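Local atomic coordinates of Low molecular weight phosphotyrosine phosphatase family protein (Streptococcus pyogenes, PDB entry 5GOT), a protein that acts as a low molecular weight protein tyrosine phosphatase, hydrolysing the phosphate ester of phosphotyrosine in proteins. Residues K2-V7 with D29-E34; K23-S28 with G132-L137; D80-M85 with D102-L107. All blocks are in the same frame, centred on the assembly; numbering follows the deposited sequence.

Overall arrangement
Interactions 1 and 3 are both parallel strand pairings, made on the two flanks of the four-stranded sheet (31-37, 2-8, 81-84, 105-107). Each joins a central strand to an outer one at the end of a beta-alpha-beta crossover. Strands 2-8 and 81-84 are themselves neighbours, so C5 and V7 bond to I83 between the two contacts. Interaction 2 differs in chemistry: a loop leans on helix 122-140 by van der Waals contact, mostly of aliphatic side chains, with no polar bond across it, and its buried area is about half that of either strand pair. V26 ties it to M31 and I33 of interaction 1, W136 to Y106 of interaction 3. All three mix buried with partly exposed residues.

Interaction 1: residues K2-V7 with D29-E34; sequences KKVCFV and DVMMIE
K2-C5 and M31-E34 pair as parallel beta strands, the first and last elements of a beta-alpha-beta unit (strand 2-8, helix 14-23, strand 31-37) in the Rossmann-like sheet of low molecular weight phosphatases. The axes approach to 4.7 Å with N-to-C directions 19° apart, and the register sets K2 beside M31, K3 beside M32, V4 beside I33 and C5 beside E34. Four backbone N-H...O hydrogen bonds hold the ladder, with M32 and E34 each used as donor and acceptor. M32 N reaches K2 O at 2.8 Å, V4 N reaches M32 O at 2.7 Å, E34 N reaches V4 O at 3.0 Å, and F6 N reaches E34 O at 3.1 Å. The first two are nearly straight; the last bends to 153° at the hydrogen, with the donor tilted from the carbonyl plane. M31 and I33 also point their CA-H groups at K2 O and V4 O.

The face carrying K2, V4, M31 and I33 is packed beneath helix 14-23, whose M22 meets M31, I33 and F6, and beneath L140 of helix 122-140. With CG1 of V4 anti to the backbone N (chi1 173°), its CG2 is left to meet M31 SD at 3.8 Å. On the other face E34 swings its carboxylate away from strand 2-8 to form a salt bridge with R36. Strand 2-8 leads into the phosphate-binding loop of the family. The F6 ring is touched from two directions: V4 CG1 of its own strand stands 3.8 Å above one face, toward the rim, while across the contact I33 CG2 meets F6 CE2 at the ring edge at 3.7 Å.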
loop_
_atom_site.group_PDB
_atom_site.type_symbol
_atom_site.label_atom_id
_atom_site.label_comp_id
_atom_site.label_asym_id
_atom_site.label_seq_id
_atom_site.Cartn_x
_atom_site.Cartn_y
_atom_site.Cartn_z
ATOM N N LYS A 2 13.695 5.020 3.787
ATOM C CA LYS A 2 12.669 4.142 4.328
ATOM C C LYS A 2 12.037 3.330 3.203
ATOM O O LYS A 2 11.826 3.834 2.098
ATOM C CB LYS A 2 11.617 4.964 5.070
ATOM C CG LYS A 2 12.187 5.731 6.271
ATOM C CD LYS A 2 11.106 6.544 6.983
ATOM C CE LYS A 2 11.519 6.930 8.412
ATOM N NZ LYS A 2 12.704 7.838 8.448
ATOM N N LYS A 3 11.765 2.054 3.484
ATOM C CA LYS A 3 11.212 1.109 2.520
ATOM C C LYS A 3 9.818 0.700 2.986
ATOM O O LYS A 3 9.663 0.090 4.049
ATOM C CB LYS A 3 12.117 -0.121 2.366
ATOM C CG LYS A 3 13.576 0.201 2.061
ATOM C CD LYS A 3 14.499 -0.914 2.580
ATOM C CE LYS A 3 15.921 -0.422 2.813
ATOM N NZ LYS A 3 16.700 -0.346 1.540
ATOM N N VAL A 4 8.807 1.035 2.200
ATOM C CA VAL A 4 7.421 0.843 2.601
ATOM C C VAL A 4 6.752 -0.113 1.626
ATOM O O VAL A 4 6.930 0.011 0.411
ATOM C CB VAL A 4 6.675 2.188 2.651
ATOM C CG1 VAL A 4 5.191 1.951 2.898
ATOM C CG2 VAL A 4 7.283 3.086 3.723
ATOM N N CYS A 5 5.979 -1.061 2.155
ATOM C CA CYS A 5 5.231 -2.013 1.337
ATOM C C CYS A 5 3.783 -2.067 1.802
ATOM O O CYS A 5 3.515 -2.502 2.924
ATOM C CB CYS A 5 5.847 -3.408 1.425
ATOM S SG CYS A 5 5.079 -4.591 0.294
ATOM N N PHE A 6 2.852 -1.661 0.940
ATOM C CA PHE A 6 1.429 -1.791 1.240
ATOM C C PHE A 6 0.946 -3.166 0.819
ATOM O O PHE A 6 1.377 -3.699 -0.200
ATOM C CB PHE A 6 0.602 -0.720 0.527
ATOM C CG PHE A 6 1.015 0.679 0.872
ATOM C CD1 PHE A 6 0.573 1.278 2.044
ATOM C CD2 PHE A 6 1.864 1.384 0.035
ATOM C CE1 PHE A 6 0.973 2.557 2.365
ATOM C CE2 PHE A 6 2.263 2.664 0.344
ATOM C CZ PHE A 6 1.811 3.254 1.510
ATOM N N VAL A 7 0.055 -3.747 1.610
ATOM C CA VAL A 7 -0.322 -5.140 1.423
ATOM C C VAL A 7 -1.832 -5.278 1.525
ATOM O O VAL A 7 -2.460 -4.675 2.405
ATOM C CB VAL A 7 0.374 -6.057 2.458
ATOM C CG1 VAL A 7 -0.068 -7.473 2.246
ATOM C CG2 VAL A 7 1.898 -5.952 2.363
ATOM N N ASP A 29 13.598 9.271 -4.144
ATOM C CA ASP A 29 14.912 9.459 -3.544
ATOM C C ASP A 29 14.876 9.404 -2.024
ATOM O O ASP A 29 15.919 9.167 -1.401
ATOM C CB ASP A 29 15.508 10.797 -3.999
ATOM C CG ASP A 29 15.753 10.852 -5.507
ATOM O OD1 ASP A 29 16.272 9.863 -6.067
ATOM O OD2 ASP A 29 15.423 11.885 -6.132
ATOM N N VAL A 30 13.715 9.609 -1.413
ATOM C CA VAL A 30 13.617 9.603 0.041
ATOM C C VAL A 30 12.704 8.502 0.580
ATOM O O VAL A 30 12.796 8.171 1.775
ATOM C CB VAL A 30 13.181 10.990 0.566
ATOM C CG1 VAL A 30 11.715 11.227 0.332
ATOM C CG2 VAL A 30 13.549 11.175 2.031
ATOM N N MET A 31 11.857 7.875 -0.242
ATOM C CA MET A 31 11.085 6.721 0.210
ATOM C C MET A 31 10.944 5.707 -0.917
ATOM O O MET A 31 10.623 6.067 -2.055
ATOM C CB MET A 31 9.701 7.139 0.723
ATOM C CG MET A 31 8.963 6.027 1.459
ATOM S SD MET A 31 7.280 6.469 1.941
ATOM C CE MET A 31 7.566 7.780 3.124
ATOM N N MET A 32 11.187 4.441 -0.599
ATOM C CA MET A 32 11.034 3.355 -1.553
ATOM C C MET A 32 9.719 2.647 -1.256
ATOM O O MET A 32 9.475 2.238 -0.116
ATOM C CB MET A 32 12.222 2.393 -1.462
ATOM C CG MET A 32 12.233 1.258 -2.482
ATOM S SD MET A 32 11.576 -0.286 -1.813
ATOM C CE MET A 32 12.479 -1.501 -2.767
ATOM N N ILE A 33 8.860 2.534 -2.267
ATOM C CA ILE A 33 7.464 2.150 -2.068
ATOM C C ILE A 33 7.115 1.044 -3.046
ATOM O O ILE A 33 7.363 1.174 -4.250
ATOM C CB ILE A 33 6.514 3.348 -2.246
ATOM C CG1 ILE A 33 6.873 4.465 -1.269
ATOM C CG2 ILE A 33 5.082 2.927 -1.998
ATOM C CD1 ILE A 33 6.336 5.804 -1.679
ATOM N N GLU A 34 6.566 -0.052 -2.524
ATOM C CA GLU A 34 6.106 -1.185 -3.315
ATOM C C GLU A 34 4.810 -1.693 -2.692
ATOM O O GLU A 34 4.339 -1.159 -1.684
ATOM C CB GLU A 34 7.171 -2.283 -3.396
ATOM C CG GLU A 34 8.385 -1.869 -4.231
ATOM C CD GLU A 34 9.245 -3.047 -4.641
ATOM O OE1 GLU A 34 10.451 -2.854 -4.913
ATOM O OE2 GLU A 34 8.713 -4.175 -4.673
#

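Interaction 2: residues K23-S28 with G132-L137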
loop_
_atom_site.group_PDB
_atom_site.type_symbol
_atom_site.label_atom_id
_atom_site.label_comp_id
_atom_site.label_asym_id
_atom_site.label_seq_id
_atom_site.Cartn_x
_atom_site.Cartn_y
_atom_site.Cartn_z
ATOM N N LYS A 23 3.419 7.201 -3.981
ATOM C CA LYS A 23 4.498 7.611 -4.865
ATOM C C LYS A 23 4.251 8.985 -5.465
ATOM O O LYS A 23 5.210 9.660 -5.856
ATOM C CB LYS A 23 4.690 6.580 -5.975
ATOM C CG LYS A 23 5.380 5.311 -5.514
ATOM C CD LYS A 23 5.601 4.375 -6.687
ATOM C CE LYS A 23 6.632 3.308 -6.372
ATOM N NZ LYS A 23 6.480 2.127 -7.246
ATOM N N SER A 24 2.996 9.428 -5.522
ATOM C CA SER A 24 2.705 10.735 -6.083
ATOM C C SER A 24 2.946 11.869 -5.099
ATOM O O SER A 24 2.919 13.033 -5.511
ATOM C CB SER A 24 1.256 10.789 -6.591
ATOM O OG SER A 24 0.328 11.028 -5.538
ATOM N N ILE A 25 3.174 11.575 -3.817
ATOM C CA ILE A 25 3.337 12.619 -2.815
ATOM C C ILE A 25 4.708 12.601 -2.154
ATOM O O ILE A 25 4.990 13.470 -1.332
ATOM C CB ILE A 25 2.225 12.568 -1.744
ATOM C CG1 ILE A 25 2.261 11.258 -0.958
ATOM C CG2 ILE A 25 0.850 12.788 -2.378
ATOM C CD1 ILE A 25 1.438 11.311 0.326
ATOM N N VAL A 26 5.583 11.659 -2.504
ATOM C CA VAL A 26 6.931 11.637 -1.947
ATOM C C VAL A 26 7.886 11.043 -2.979
ATOM O O VAL A 26 7.520 10.145 -3.744
ATOM C CB VAL A 26 6.963 10.869 -0.602
ATOM C CG1 VAL A 26 6.538 9.429 -0.780
ATOM C CG2 VAL A 26 8.335 10.929 0.007
ATOM N N SER A 27 9.119 11.557 -2.994
ATOM C CA SER A 27 10.084 11.250 -4.044
ATOM C C SER A 27 10.727 9.889 -3.839
ATOM O O SER A 27 11.035 9.491 -2.712
ATOM C CB SER A 27 11.193 12.304 -4.104
ATOM O OG SER A 27 10.718 13.545 -4.598
ATOM N N SER A 28 10.952 9.196 -4.959
ATOM C CA SER A 28 11.710 7.951 -4.996
ATOM C C SER A 28 13.071 8.058 -4.306
ATOM O O SER A 28 13.637 7.036 -3.902
ATOM C CB SER A 28 11.872 7.537 -6.462
ATOM O OG SER A 28 12.862 6.542 -6.617
ATOM N N GLY A 132 -5.014 8.607 4.018
ATOM C CA GLY A 132 -4.122 7.758 4.790
ATOM C C GLY A 132 -2.675 7.859 4.339
ATOM O O GLY A 132 -1.749 7.747 5.153
ATOM N N CYS A 133 -2.452 8.060 3.043
ATOM C CA CYS A 133 -1.095 8.294 2.568
ATOM C C CYS A 133 -0.539 9.590 3.140
ATOM O O CYS A 133 0.639 9.654 3.512
ATOM C CB CYS A 133 -1.056 8.306 1.039
ATOM S SG CYS A 133 -1.163 6.640 0.316
ATOM N N GLN A 134 -1.379 10.627 3.240
ATOM C CA GLN A 134 -0.937 11.877 3.854
ATOM C C GLN A 134 -0.543 11.659 5.308
ATOM O O GLN A 134 0.459 12.210 5.777
ATOM C CB GLN A 134 -2.036 12.937 3.753
ATOM C CG GLN A 134 -2.108 13.633 2.398
ATOM C CD GLN A 134 -0.855 14.440 2.099
ATOM O OE1 GLN A 134 -0.164 14.898 3.015
ATOM N NE2 GLN A 134 -0.543 14.604 0.812
ATOM N N ASP A 135 -1.320 10.853 6.036
ATOM C CA ASP A 135 -1.002 10.580 7.429
ATOM C C ASP A 135 0.296 9.800 7.563
ATOM O O ASP A 135 1.109 10.102 8.441
ATOM C CB ASP A 135 -2.150 9.837 8.095
ATOM C CG ASP A 135 -3.375 10.717 8.273
ATOM O OD1 ASP A 135 -3.301 11.932 7.953
ATOM O OD2 ASP A 135 -4.402 10.197 8.751
ATOM N N TRP A 136 0.514 8.797 6.702
ATOM C CA TRP A 136 1.771 8.053 6.753
ATOM C C TRP A 136 2.961 8.954 6.459
ATOM O O TRP A 136 4.024 8.806 7.072
ATOM C CB TRP A 136 1.737 6.858 5.793
ATOM C CG TRP A 136 0.968 5.736 6.407
ATOM C CD1 TRP A 136 -0.249 5.243 6.006
ATOM C CD2 TRP A 136 1.323 5.016 7.590
ATOM N NE1 TRP A 136 -0.660 4.248 6.864
ATOM C CE2 TRP A 136 0.293 4.089 7.842
ATOM C CE3 TRP A 136 2.417 5.065 8.465
ATOM C CZ2 TRP A 136 0.327 3.215 8.925
ATOM C CZ3 TRP A 136 2.452 4.191 9.534
ATOM C CH2 TRP A 136 1.417 3.281 9.759
ATOM N N LEU A 137 2.794 9.918 5.555
ATOM C CA LEU A 137 3.872 10.862 5.281
ATOM C C LEU A 137 4.252 11.639 6.536
ATOM O O LEU A 137 5.436 11.757 6.875
ATOM C CB LEU A 137 3.444 11.815 4.167
ATOM C CG LEU A 137 4.537 12.679 3.545
ATOM C CD1 LEU A 137 5.370 11.856 2.575
ATOM C CD2 LEU A 137 3.918 13.915 2.863
#
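I25 buries the most surface here, with L137 next and Q134 third, and these three describe how the loop after helix 14-23 leans on helix 122-140. The side chain of I25 spans the gap, as its CA is 8.0 Å from the CA of Q134. CG1 of I25 stands between the backbone N and the carbonyl carbon (chi1 63°), a crowded position that sends CD1 toward the helix. There CD1 rests 3.7 Å from C133 O and 4.0 Å from C133 CB. This carbonyl is already engaged within the helix, accepting L137 N, so the methyl packs against a satisfied backbone group.

Q134 approaches obliquely. Its chain bends at chi2 (-64°) and brings NE2 to 3.9 Å from I25 CD1, with CG2 of I25 equally near. The amide nitrogen thus lies against both methyls of I25 in van der Waals contact, and R130 of the same helix also touches I25.

One turn beyond C133, L137 places CB 4.4 Å from I25 CD1 and then turns to V26. The side chains of L137 and V26 run past each other in opposite directions, and L137 CD1 settles 3.7 Å from V26 CB. V26 also packs on M31 and I33 of strand 31-37, while L137 and C133 reach M22 of helix 14-23. The contact therefore joins the loop, both helices and the outer strand at one side of the sheet.

The seating of loop against helix rests on the fit of aliphatic branches, helped probably by partial shielding from water, and has no directional polar bond.

Interaction 3: residues D80-M85 with D102-L107; sequences DYIIGM and DSKIYL
Y81 and Y106 both hold CG anti to the carbonyl carbon (chi1 -51° and -60°), and these matching torsions lean their rings together on one face of the sheet. Y106 CE1 comes 3.4 Å from Y81 CD2, and Y106 OH is 3.5 Å from Y81 CE2. The CE1-CZ-OH side of Y106 therefore lies at the edge of the Y81 ring, near its plane, with centroids 5.7 Å apart and planes inclined at 44°. The ring of W136, on helix 122-140, meets Y106 nearly at right angles.

Beneath the rings the backbones pair as parallel strands, the ends of the beta-alpha-beta crossover formed by strand 81-84, helix 87-96 and strand 105-107. I82 N gives to K104 O at 2.8 Å, I82 O accepts Y106 N at 2.9 Å, and G84 N gives to Y106 O at 2.8 Å. I82 and Y106 thus each use both their N-H and their C=O across the pairing, and I105 adds a CA-H contact to I82 O.

K104, at the end of the 3-10 turn before the strand, brings CB to 3.3 Å from D80 O. Its CD lies 4.1 Å from I82 CD1, on the face of I82 and I105 that packs under L93 of helix 87-96. The chain then bends at chi3 so that NZ binds the carbonyls of F76 and F79, while D80 OD2 takes K3 N of the adjoining strand.

The chemistry divides the work: backbone hydrogen bonds fix the register of this outer strand, and aromatic and aliphatic groups cover its two faces.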
loop_
_atom_site.group_PDB
_atom_site.type_symbol
_atom_site.label_atom_id
_atom_site.label_comp_id
_atom_site.label_asym_id
_atom_site.label_seq_id
_atom_site.Cartn_x
_atom_site.Cartn_y
_atom_site.Cartn_z
ATOM N N ASP A 80 11.085 -1.828 5.704
ATOM C CA ASP A 80 11.028 -1.249 7.037
ATOM C C ASP A 80 9.608 -1.199 7.579
ATOM O O ASP A 80 9.399 -1.357 8.783
ATOM C CB ASP A 80 11.621 0.158 7.009
ATOM C CG ASP A 80 13.062 0.167 6.546
ATOM O OD1 ASP A 80 13.827 -0.720 6.994
ATOM O OD2 ASP A 80 13.422 1.051 5.738
ATOM N N TYR A 81 8.626 -0.974 6.710
ATOM C CA TYR A 81 7.244 -0.840 7.124
ATOM C C TYR A 81 6.388 -1.639 6.161
ATOM O O TYR A 81 6.447 -1.424 4.950
ATOM C CB TYR A 81 6.807 0.629 7.136
ATOM C CG TYR A 81 7.740 1.537 7.908
ATOM C CD1 TYR A 81 8.852 2.107 7.293
ATOM C CD2 TYR A 81 7.510 1.826 9.247
ATOM C CE1 TYR A 81 9.713 2.939 7.994
ATOM C CE2 TYR A 81 8.368 2.655 9.961
ATOM C CZ TYR A 81 9.464 3.210 9.326
ATOM O OH TYR A 81 10.322 4.040 10.017
ATOM N N ILE A 82 5.609 -2.561 6.699
ATOM C CA ILE A 82 4.728 -3.410 5.918
ATOM C C ILE A 82 3.330 -3.089 6.406
ATOM O O ILE A 82 2.988 -3.380 7.559
ATOM C CB ILE A 82 5.072 -4.891 6.092
ATOM C CG1 ILE A 82 6.556 -5.084 5.764
ATOM C CG2 ILE A 82 4.197 -5.734 5.208
ATOM C CD1 ILE A 82 7.144 -6.401 6.217
ATOM N N ILE A 83 2.535 -2.455 5.547
ATOM C CA ILE A 83 1.319 -1.774 5.962
ATOM C C ILE A 83 0.145 -2.501 5.310
ATOM O O ILE A 83 -0.010 -2.465 4.089
ATOM C CB ILE A 83 1.354 -0.284 5.581
ATOM C CG1 ILE A 83 2.586 0.395 6.197
ATOM C CG2 ILE A 83 0.076 0.425 6.000
ATOM C CD1 ILE A 83 2.779 1.839 5.794
ATOM N N GLY A 84 -0.657 -3.183 6.123
ATOM C CA GLY A 84 -1.795 -3.919 5.608
ATOM C C GLY A 84 -3.013 -3.015 5.494
ATOM O O GLY A 84 -3.225 -2.120 6.307
ATOM N N MET A 85 -3.815 -3.249 4.445
ATOM C CA MET A 85 -4.905 -2.328 4.150
ATOM C C MET A 85 -6.112 -2.521 5.063
ATOM O O MET A 85 -6.887 -1.571 5.241
ATOM C CB MET A 85 -5.297 -2.441 2.664
ATOM C CG MET A 85 -4.142 -2.102 1.707
ATOM S SD MET A 85 -3.288 -0.515 2.047
ATOM C CE MET A 85 -4.608 0.654 1.654
ATOM N N ASP A 102 6.702 -8.601 13.859
ATOM C CA ASP A 102 5.431 -7.924 14.117
ATOM C C ASP A 102 5.607 -6.420 14.247
ATOM O O ASP A 102 4.683 -5.663 13.935
ATOM C CB ASP A 102 4.767 -8.492 15.366
ATOM C CG ASP A 102 4.122 -9.818 15.112
ATOM O OD1 ASP A 102 4.143 -10.271 13.951
ATOM O OD2 ASP A 102 3.578 -10.404 16.063
ATOM N N SER A 103 6.785 -5.962 14.678
ATOM C CA SER A 103 6.989 -4.533 14.856
ATOM C C SER A 103 7.177 -3.780 13.543
ATOM O O SER A 103 7.172 -2.542 13.559
ATOM C CB SER A 103 8.186 -4.258 15.779
ATOM O OG SER A 103 9.401 -4.424 15.085
ATOM N N LYS A 104 7.328 -4.454 12.406
ATOM C CA LYS A 104 7.258 -3.718 11.145
ATOM C C LYS A 104 5.879 -3.770 10.486
ATOM O O LYS A 104 5.710 -3.201 9.404
ATOM C CB LYS A 104 8.334 -4.197 10.157
ATOM C CG LYS A 104 8.919 -5.552 10.414
ATOM C CD LYS A 104 9.862 -5.993 9.284
ATOM C CE LYS A 104 11.243 -5.339 9.361
ATOM N NZ LYS A 104 12.166 -5.928 8.325
ATOM N N ILE A 105 4.885 -4.393 11.112
ATOM C CA ILE A 105 3.576 -4.580 10.484
ATOM C C ILE A 105 2.567 -3.610 11.092
ATOM O O ILE A 105 2.389 -3.561 12.318
ATOM C CB ILE A 105 3.121 -6.042 10.609
ATOM C CG1 ILE A 105 4.142 -6.943 9.876
ATOM C CG2 ILE A 105 1.729 -6.233 10.033
ATOM C CD1 ILE A 105 3.877 -8.439 9.995
ATOM N N TYR A 106 1.901 -2.840 10.221
ATOM C CA TYR A 106 1.009 -1.751 10.595
ATOM C C TYR A 106 -0.321 -1.874 9.863
ATOM O O TYR A 106 -0.399 -2.422 8.763
ATOM C CB TYR A 106 1.589 -0.368 10.235
ATOM C CG TYR A 106 2.914 0.009 10.889
ATOM C CD1 TYR A 106 4.115 -0.515 10.420
ATOM C CD2 TYR A 106 2.962 0.933 11.934
ATOM C CE1 TYR A 106 5.328 -0.162 10.992
ATOM C CE2 TYR A 106 4.186 1.298 12.518
ATOM C CZ TYR A 106 5.358 0.748 12.030
ATOM O OH TYR A 106 6.586 1.083 12.570
ATOM N N LEU A 107 -1.361 -1.320 10.470
ATOM C CA LEU A 107 -2.643 -1.139 9.803
ATOM C C LEU A 107 -2.651 0.203 9.078
ATOM O O LEU A 107 -2.307 1.232 9.665
ATOM C CB LEU A 107 -3.785 -1.205 10.818
ATOM C CG LEU A 107 -5.194 -1.060 10.234
ATOM C CD1 LEU A 107 -5.500 -2.217 9.302
ATOM C CD2 LEU A 107 -6.212 -1.010 11.370
#